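Side-chain contacts in Phikz039 (Pseudomonas phage phikz, PDB 3ZBQ), which belongs to the tubulin/FtsZ-like protein family and is encoded by a phage, here modelled as a single chain together with guanosine-5'-diphosphate: residues S115-S118 with H119-Q123; V185-A188 with L189-F193; W208-F211 with H212-H215; R296-M299 with N300-K303. One frame throughout, in Å; residues are numbered along the deposited sequence.

Contact 1 (S115-S118 with H119-Q123); sequences SLVS and HLQQQ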
# COMPACT_ATOMS: atom_id res chain seq x y z
N SER A 115 -5.23 -1.08 -8.22
CA SER A 115 -5.98 -1.81 -9.25
C SER A 115 -5.99 -3.31 -8.98
O SER A 115 -7.00 -3.97 -9.20
CB SER A 115 -5.45 -1.53 -10.65
OG SER A 115 -5.56 -0.16 -10.95
N LEU A 116 -4.85 -3.84 -8.53
CA LEU A 116 -4.79 -5.25 -8.16
C LEU A 116 -5.67 -5.52 -6.94
O LEU A 116 -6.39 -6.51 -6.91
CB LEU A 116 -3.36 -5.72 -7.89
CG LEU A 116 -2.50 -5.98 -9.13
CD1 LEU A 116 -1.02 -6.02 -8.77
CD2 LEU A 116 -2.91 -7.27 -9.82
N VAL A 117 -5.63 -4.63 -5.95
CA VAL A 117 -6.48 -4.80 -4.76
C VAL A 117 -7.94 -4.85 -5.16
O VAL A 117 -8.71 -5.71 -4.69
CB VAL A 117 -6.27 -3.66 -3.75
CG1 VAL A 117 -7.24 -3.83 -2.57
CG2 VAL A 117 -4.85 -3.67 -3.25
N SER A 118 -8.33 -3.94 -6.04
CA SER A 118 -9.72 -3.88 -6.50
C SER A 118 -10.12 -5.17 -7.21
O SER A 118 -11.17 -5.75 -6.91
CB SER A 118 -9.93 -2.69 -7.43
OG SER A 118 -11.30 -2.58 -7.76
N HIS A 119 -9.28 -5.62 -8.13
CA HIS A 119 -9.55 -6.84 -8.87
C HIS A 119 -9.64 -8.03 -7.92
O HIS A 119 -10.57 -8.83 -8.00
CB HIS A 119 -8.47 -7.10 -9.91
CG HIS A 119 -8.73 -8.30 -10.77
ND1 HIS A 119 -9.36 -8.22 -11.99
CD2 HIS A 119 -8.46 -9.62 -10.56
CE1 HIS A 119 -9.46 -9.43 -12.51
NE2 HIS A 119 -8.93 -10.29 -11.66
N LEU A 120 -8.66 -8.15 -7.03
CA LEU A 120 -8.63 -9.28 -6.10
C LEU A 120 -9.84 -9.28 -5.18
O LEU A 120 -10.43 -10.33 -4.92
CB LEU A 120 -7.35 -9.26 -5.27
CG LEU A 120 -6.00 -9.48 -5.96
CD1 LEU A 120 -4.88 -8.92 -5.09
CD2 LEU A 120 -5.75 -10.94 -6.23
N GLN A 121 -10.21 -8.11 -4.68
CA GLN A 121 -11.33 -8.01 -3.75
C GLN A 121 -12.66 -8.31 -4.43
O GLN A 121 -13.56 -8.91 -3.83
CB GLN A 121 -11.33 -6.67 -3.00
CG GLN A 121 -10.16 -6.60 -2.01
CD GLN A 121 -10.29 -5.55 -0.95
OE1 GLN A 121 -9.67 -5.66 0.11
NE2 GLN A 121 -11.07 -4.49 -1.22
N GLN A 122 -12.78 -7.94 -5.70
CA GLN A 122 -13.96 -8.30 -6.47
C GLN A 122 -14.08 -9.82 -6.68
O GLN A 122 -15.17 -10.33 -6.92
CB GLN A 122 -13.99 -7.56 -7.81
CG GLN A 122 -14.24 -6.06 -7.66
CD GLN A 122 -14.07 -5.32 -8.96
OE1 GLN A 122 -13.27 -4.39 -9.07
NE2 GLN A 122 -14.82 -5.73 -9.98
N GLN A 123 -12.96 -10.53 -6.60
CA GLN A 123 -12.96 -12.00 -6.68
C GLN A 123 -13.22 -12.66 -5.32
O GLN A 123 -13.26 -13.88 -5.22
CB GLN A 123 -11.64 -12.55 -7.23
CG GLN A 123 -11.10 -11.84 -8.44
CD GLN A 123 -12.12 -11.74 -9.54
OE1 GLN A 123 -12.84 -12.70 -9.82
NE2 GLN A 123 -12.19 -10.57 -10.19
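Ser-118 swings its OG anti to the backbone N (chi1 -174°), beside its own carbonyl carbon, while Gln-122 keeps CG anti to its carbonyl carbon (chi1 -69°) and runs extended from there back toward the preceding turn. Together these torsions bring the hydroxyl of Ser-118 to the amide of Gln-122, and Ser-118 OG donates to Gln-122 OE1 at 3.0 Å, lying in the carbonyl plane of that amide. The bond duplicates, at side-chain level, the backbone link Gln-122 N to Ser-118 O of 3.0 Å, and the aliphatic part of the glutamine folds over the same carbonyl, with Gln-122 CG 3.2 Å from Ser-118 O. One residue back, Val-117 and Gln-121 point the same way, and the CG1 methyl of the valine rests 3.9 Å from Gln-121 CD, beside the amide. On another side of the helix, Leu-120 CG sits 3.1 Å from Leu-116 O, the carbonyl that accepts the backbone bond from Leu-120 N at 2.8 Å. This is the last part of helix 109-122, the connecting helix of the beta-alpha-beta unit formed with strands 97-103 and 127-133. Its chemistry implies a mixed surface: Leu-116, Val-117 and Leu-120 are buried, NE2 of the buried Gln-121 is satisfied by Ser-158 OG, and the hydroxyl-amide pair of Ser-118 and Gln-122 spans one turn where the helix borders helix 138-158.

Contact 2 (V185-A188 with L189-F193); sequences VLNA and LVILF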
# COMPACT_ATOMS: atom_id res chain seq x y z
N VAL A 185 6.84 -5.26 9.32
CA VAL A 185 5.42 -5.51 9.09
C VAL A 185 5.21 -6.71 8.17
O VAL A 185 4.39 -7.58 8.46
CB VAL A 185 4.70 -4.26 8.54
CG1 VAL A 185 3.33 -4.62 7.98
CG2 VAL A 185 4.58 -3.19 9.63
N LEU A 186 5.95 -6.75 7.06
CA LEU A 186 5.83 -7.85 6.10
C LEU A 186 6.18 -9.19 6.76
O LEU A 186 5.47 -10.20 6.60
CB LEU A 186 6.72 -7.60 4.88
CG LEU A 186 6.27 -6.45 3.98
CD1 LEU A 186 7.30 -6.18 2.88
CD2 LEU A 186 4.91 -6.77 3.37
N ASN A 187 7.25 -9.19 7.55
CA ASN A 187 7.59 -10.38 8.30
C ASN A 187 6.48 -10.81 9.24
O ASN A 187 6.15 -12.00 9.33
CB ASN A 187 8.88 -10.17 9.10
CG ASN A 187 9.30 -11.41 9.85
OD1 ASN A 187 9.43 -11.40 11.07
ND2 ASN A 187 9.49 -12.50 9.11
N ALA A 188 5.89 -9.85 9.95
CA ALA A 188 4.84 -10.19 10.91
C ALA A 188 3.63 -10.74 10.18
O ALA A 188 3.02 -11.73 10.61
CB ALA A 188 4.47 -8.97 11.73
N LEU A 189 3.26 -10.10 9.08
CA LEU A 189 2.11 -10.53 8.29
C LEU A 189 2.29 -11.94 7.73
O LEU A 189 1.37 -12.76 7.80
CB LEU A 189 1.85 -9.51 7.16
CG LEU A 189 1.20 -8.19 7.61
CD1 LEU A 189 1.05 -7.25 6.42
CD2 LEU A 189 -0.16 -8.44 8.29
N VAL A 190 3.46 -12.22 7.18
CA VAL A 190 3.75 -13.56 6.66
C VAL A 190 3.56 -14.62 7.76
O VAL A 190 2.96 -15.67 7.51
CB VAL A 190 5.16 -13.63 6.05
CG1 VAL A 190 5.56 -15.07 5.81
CG2 VAL A 190 5.21 -12.83 4.75
N ILE A 191 4.06 -14.35 8.96
CA ILE A 191 3.83 -15.25 10.10
C ILE A 191 2.33 -15.39 10.41
O ILE A 191 1.82 -16.52 10.58
CB ILE A 191 4.58 -14.75 11.38
CG1 ILE A 191 6.10 -14.83 11.18
CG2 ILE A 191 4.16 -15.55 12.62
CD1 ILE A 191 6.89 -14.16 12.29
N LEU A 192 1.63 -14.27 10.51
CA LEU A 192 0.19 -14.30 10.81
C LEU A 192 -0.56 -15.20 9.84
O LEU A 192 -1.45 -15.96 10.25
CB LEU A 192 -0.42 -12.89 10.76
CG LEU A 192 -1.94 -12.84 11.02
CD1 LEU A 192 -2.26 -13.36 12.43
CD2 LEU A 192 -2.51 -11.43 10.82
N PHE A 193 -0.18 -15.15 8.57
CA PHE A 193 -0.90 -15.84 7.51
C PHE A 193 -0.36 -17.24 7.18
O PHE A 193 -0.83 -17.88 6.24
CB PHE A 193 -0.83 -14.99 6.22
CG PHE A 193 -1.50 -13.64 6.32
CD1 PHE A 193 -2.57 -13.42 7.17
CD2 PHE A 193 -1.06 -12.59 5.51
CE1 PHE A 193 -3.19 -12.17 7.24
CE2 PHE A 193 -1.68 -11.33 5.57
CZ PHE A 193 -2.74 -11.12 6.43
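Leu-189 lies alongside Val-185, one helical turn earlier, and its side chain climbs back over that residue. Its CB stands 3.4 Å from Val-185 O, the carbonyl that also accepts the backbone bond from Leu-189 N at 2.8 Å. CG, anti to the carbonyl carbon of Leu-189 (chi1 -75°), stays 3.4 Å from Val-185 O, and beyond it CD1 reaches the CG1 methyl of Val-185 at 3.8 Å. The two branched side chains therefore point the same way and meet methyl against methyl. Around the helix, Asn-187 and Ile-191 are at an angle to one another: Ile-191 CD1 approaches Asn-187 OD1 to 3.9 Å, while Ile-191 CG1 lies 3.4 Å from Asn-187 O. The methyl of Ala-188 touches Met-276 and Phe-278. The segment belongs to helix 175-192, consistent with the long central helix that joins the two domains in tubulin-like folds. It packs against strands 7-12 and 97-103 and against strand 275-281: Leu-186 touches the first two, Leu-189 reaches both Ile-99 and Phe-278, and Leu-192 joins Ala-188 on strand 275-281, with Val-190 set against Ile-9.

Contact 3 (W208-F211 with H212-H215); sequences WAHF and HKHH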
# COMPACT_ATOMS: atom_id res chain seq x y z
N TRP A 208 -11.66 -11.78 9.81
CA TRP A 208 -10.94 -10.69 10.47
C TRP A 208 -10.79 -9.55 9.45
O TRP A 208 -11.08 -8.39 9.74
CB TRP A 208 -9.57 -11.19 10.98
CG TRP A 208 -8.56 -10.09 11.21
CD1 TRP A 208 -8.53 -9.19 12.25
CD2 TRP A 208 -7.45 -9.74 10.35
NE1 TRP A 208 -7.46 -8.33 12.09
CE2 TRP A 208 -6.78 -8.65 10.94
CE3 TRP A 208 -6.95 -10.27 9.15
CZ2 TRP A 208 -5.65 -8.06 10.36
CZ3 TRP A 208 -5.82 -9.68 8.58
CH2 TRP A 208 -5.18 -8.60 9.19
N ALA A 209 -10.40 -9.90 8.23
CA ALA A 209 -10.19 -8.91 7.18
C ALA A 209 -11.53 -8.43 6.61
O ALA A 209 -11.69 -7.25 6.29
CB ALA A 209 -9.32 -9.51 6.08
N HIS A 210 -12.48 -9.35 6.47
CA HIS A 210 -13.79 -9.03 5.90
C HIS A 210 -14.85 -8.86 6.99
O HIS A 210 -15.93 -9.46 6.93
CB HIS A 210 -14.22 -10.13 4.90
CG HIS A 210 -13.34 -10.22 3.70
ND1 HIS A 210 -13.36 -11.29 2.83
CD2 HIS A 210 -12.39 -9.37 3.22
CE1 HIS A 210 -12.48 -11.10 1.87
NE2 HIS A 210 -11.88 -9.94 2.08
N PHE A 211 -14.53 -8.04 7.98
CA PHE A 211 -15.39 -7.81 9.14
C PHE A 211 -16.73 -7.17 8.77
O PHE A 211 -17.67 -7.18 9.55
CB PHE A 211 -14.66 -6.90 10.12
CG PHE A 211 -14.14 -5.65 9.47
CD1 PHE A 211 -14.97 -4.54 9.33
CD2 PHE A 211 -12.87 -5.61 8.94
CE1 PHE A 211 -14.51 -3.38 8.69
CE2 PHE A 211 -12.41 -4.47 8.30
CZ PHE A 211 -13.23 -3.35 8.19
N HIS A 212 -16.80 -6.58 7.58
CA HIS A 212 -18.00 -5.90 7.13
C HIS A 212 -19.14 -6.89 6.90
O HIS A 212 -20.31 -6.50 6.82
CB HIS A 212 -17.72 -5.11 5.85
CG HIS A 212 -17.40 -5.99 4.68
ND1 HIS A 212 -16.26 -6.76 4.61
CD2 HIS A 212 -18.09 -6.22 3.53
CE1 HIS A 212 -16.26 -7.43 3.47
NE2 HIS A 212 -17.35 -7.12 2.80
N LYS A 213 -18.80 -8.18 6.82
CA LYS A 213 -19.79 -9.23 6.59
C LYS A 213 -20.70 -9.40 7.81
O LYS A 213 -21.80 -9.94 7.71
CB LYS A 213 -19.11 -10.57 6.30
CG LYS A 213 -18.46 -10.70 4.92
CD LYS A 213 -17.37 -11.78 4.92
CE LYS A 213 -17.94 -13.19 5.03
NZ LYS A 213 -16.86 -14.23 4.90
N HIS A 214 -20.23 -8.92 8.96
CA HIS A 214 -20.88 -9.24 10.23
C HIS A 214 -21.21 -8.03 11.08
O HIS A 214 -21.79 -8.15 12.16
CB HIS A 214 -19.99 -10.22 11.01
CG HIS A 214 -19.60 -11.42 10.21
ND1 HIS A 214 -18.29 -11.76 9.97
CD2 HIS A 214 -20.36 -12.32 9.55
CE1 HIS A 214 -18.26 -12.84 9.21
NE2 HIS A 214 -19.50 -13.20 8.94
N HIS A 215 -20.83 -6.84 10.60
CA HIS A 215 -21.03 -5.63 11.39
C HIS A 215 -21.55 -4.49 10.55
O HIS A 215 -21.19 -4.35 9.38
CB HIS A 215 -19.73 -5.22 12.10
CG HIS A 215 -19.15 -6.29 12.95
ND1 HIS A 215 -19.68 -6.64 14.18
CD2 HIS A 215 -18.10 -7.13 12.75
CE1 HIS A 215 -18.98 -7.63 14.70
NE2 HIS A 215 -18.01 -7.95 13.85
O HOH W 1 -15.29 -13.32 2.61
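His-210 and His-212 send out their rings side by side, the first from the residue where the chain leaves helix 202-209 and the second from the 3-10 turn that follows, in the tubulin-like C-terminal domain. The rings meet obliquely, with planes at 75° and centroids 5.8 Å apart, and His-212 CE1 leans on the CB of His-210 at 3.7 Å. Both Phe-211 and His-212 hold CG between the backbone N and the carbonyl carbon (chi1 52° and 66°), which folds each ring back against the chain. The turn is closed by Lys-213 N to His-210 O at 3.1 Å and by His-214 N to Phe-211 O. Lys-213 bends its chain past His-210, placing CD 3.6 Å from His-210 CB. A water at the edge of the His-210 ring, in its plane, bonds to ND1 and accepts from Lys-213 NZ; His-210 NE2 makes a weak bond to Glu-125 O. The ammonium group also bonds Asn-207 OD1. Phe-211 packs on Ile-240 and Ile-280, whereas His-212 turns to Pro-161. At the far end His-215, whose NE2 is bonded to Thr-260 OG1, presents its ring edge to the turn, with His-215 CD2 only 3.2 Å from Phe-211 O.

Contact 4 (R296-M299 with N300-K303); sequences REMM and NRAK
Arg-296 NH1 has two partners: it donates to Asn-300 OD1 at 2.9 Å, one turn further along, and forms a salt bridge with Asp-138 OD1. The site is an i to i+4 pair on helix 284-304, the long helix that follows the last sheet strand of this tubulin-like chain. A bend at chi2 (52°) brings the arginine CD up to the amide, 3.3 Å from Asn-300 ND2, and a second at chi3 (51°) turns the guanidinium so that NH1 reaches OD1. Asn-300 OD1 lies near the guanidinium plane, but NH1 stands above the plane of the carboxamide, and the two planes are 42° apart. Lys-303 NZ comes within 4.1 Å of Arg-296 NH1; the two cations are gathered round one carboxylate, since Lys-303 NZ pairs with Asp-138 OD2. These charges, with Met-299 on Leu-141, tie the helix to helix 138-158. The backbone bond Asn-300 N to Arg-296 O, 2.9 Å, links the same two residues. On a more exposed side, Arg-301 bends back across Met-298, and one face of its guanidinium lies over Met-298 CA, offset toward the rim of the group. Met-298 CG lies 3.9 Å from both Arg-301 NH1 and Arg-301 NH2.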
# COMPACT_ATOMS: atom_id res chain seq x y z
N ARG A 296 -1.28 20.24 1.59
CA ARG A 296 -1.90 20.84 0.41
C ARG A 296 -2.17 22.33 0.62
O ARG A 296 -1.94 23.15 -0.28
CB ARG A 296 -3.18 20.08 0.04
CG ARG A 296 -4.07 20.74 -1.02
CD ARG A 296 -3.30 21.11 -2.30
NE ARG A 296 -2.50 20.01 -2.86
CZ ARG A 296 -1.53 20.18 -3.76
NH1 ARG A 296 -1.23 21.40 -4.19
NH2 ARG A 296 -0.84 19.13 -4.22
N GLU A 297 -2.64 22.69 1.82
CA GLU A 297 -2.85 24.11 2.14
C GLU A 297 -1.56 24.92 2.07
O GLU A 297 -1.55 26.05 1.57
CB GLU A 297 -3.56 24.28 3.49
CG GLU A 297 -5.00 23.79 3.45
CD GLU A 297 -5.68 23.79 4.80
OE1 GLU A 297 -5.01 24.04 5.83
OE2 GLU A 297 -6.91 23.53 4.84
N MET A 298 -0.46 24.35 2.55
CA MET A 298 0.84 25.01 2.42
C MET A 298 1.26 25.13 0.95
O MET A 298 1.72 26.19 0.51
CB MET A 298 1.92 24.26 3.19
CG MET A 298 1.69 24.17 4.69
SD MET A 298 2.82 22.98 5.44
CE MET A 298 4.38 23.58 4.80
N MET A 299 1.12 24.04 0.20
CA MET A 299 1.54 24.01 -1.21
C MET A 299 0.77 25.02 -2.06
O MET A 299 1.37 25.74 -2.87
CB MET A 299 1.39 22.60 -1.79
CG MET A 299 1.91 22.45 -3.22
SD MET A 299 3.72 22.56 -3.37
CE MET A 299 4.23 21.21 -2.30
N ASN A 300 -0.55 25.09 -1.88
CA ASN A 300 -1.35 26.06 -2.62
C ASN A 300 -0.98 27.50 -2.28
O ASN A 300 -0.93 28.37 -3.15
CB ASN A 300 -2.85 25.82 -2.42
CG ASN A 300 -3.34 24.57 -3.13
OD1 ASN A 300 -2.63 23.98 -3.95
ND2 ASN A 300 -4.57 24.15 -2.80
N ARG A 301 -0.70 27.75 -1.00
CA ARG A 301 -0.23 29.05 -0.54
C ARG A 301 1.06 29.42 -1.28
O ARG A 301 1.19 30.52 -1.85
CB ARG A 301 0.02 28.98 0.97
CG ARG A 301 0.04 30.30 1.72
CD ARG A 301 0.36 30.05 3.21
NE ARG A 301 -0.48 28.98 3.77
CZ ARG A 301 -0.04 28.04 4.61
NH1 ARG A 301 1.23 28.02 5.00
NH2 ARG A 301 -0.88 27.10 5.06
N ALA A 302 2.00 28.49 -1.30
CA ALA A 302 3.29 28.72 -1.94
C ALA A 302 3.14 28.97 -3.44
O ALA A 302 3.73 29.91 -3.98
CB ALA A 302 4.21 27.55 -1.70
N LYS A 303 2.36 28.11 -4.10
CA LYS A 303 2.06 28.27 -5.52
C LYS A 303 1.54 29.66 -5.83
O LYS A 303 2.09 30.36 -6.69
CB LYS A 303 0.97 27.29 -5.94
CG LYS A 303 1.42 25.87 -6.21
CD LYS A 303 0.17 25.04 -6.49
CE LYS A 303 0.50 23.75 -7.18
NZ LYS A 303 -0.71 23.17 -7.83

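Overall arrangement
Contact 2 is the buried one, and its chemistry is mainly apolar packing against strands of both halves of the sheet. Contacts 1 and 3 are partly buried: both mix buried apolar side chains with polar groups, some of them buried too, a hydroxyl-amide bond on a regular helix in the first and histidines and water round a 3-10 turn in the third. Contact 4 lies at the surface and relies on charge. Contacts 2 and 3 touch directly, where Phe-193 and Leu-192 pack on Trp-208; contact 1 stays about 5 Å from contact 3 at the nearest atoms. Contacts 1 and 4 are separate, yet both border helix 138-158, at different ends.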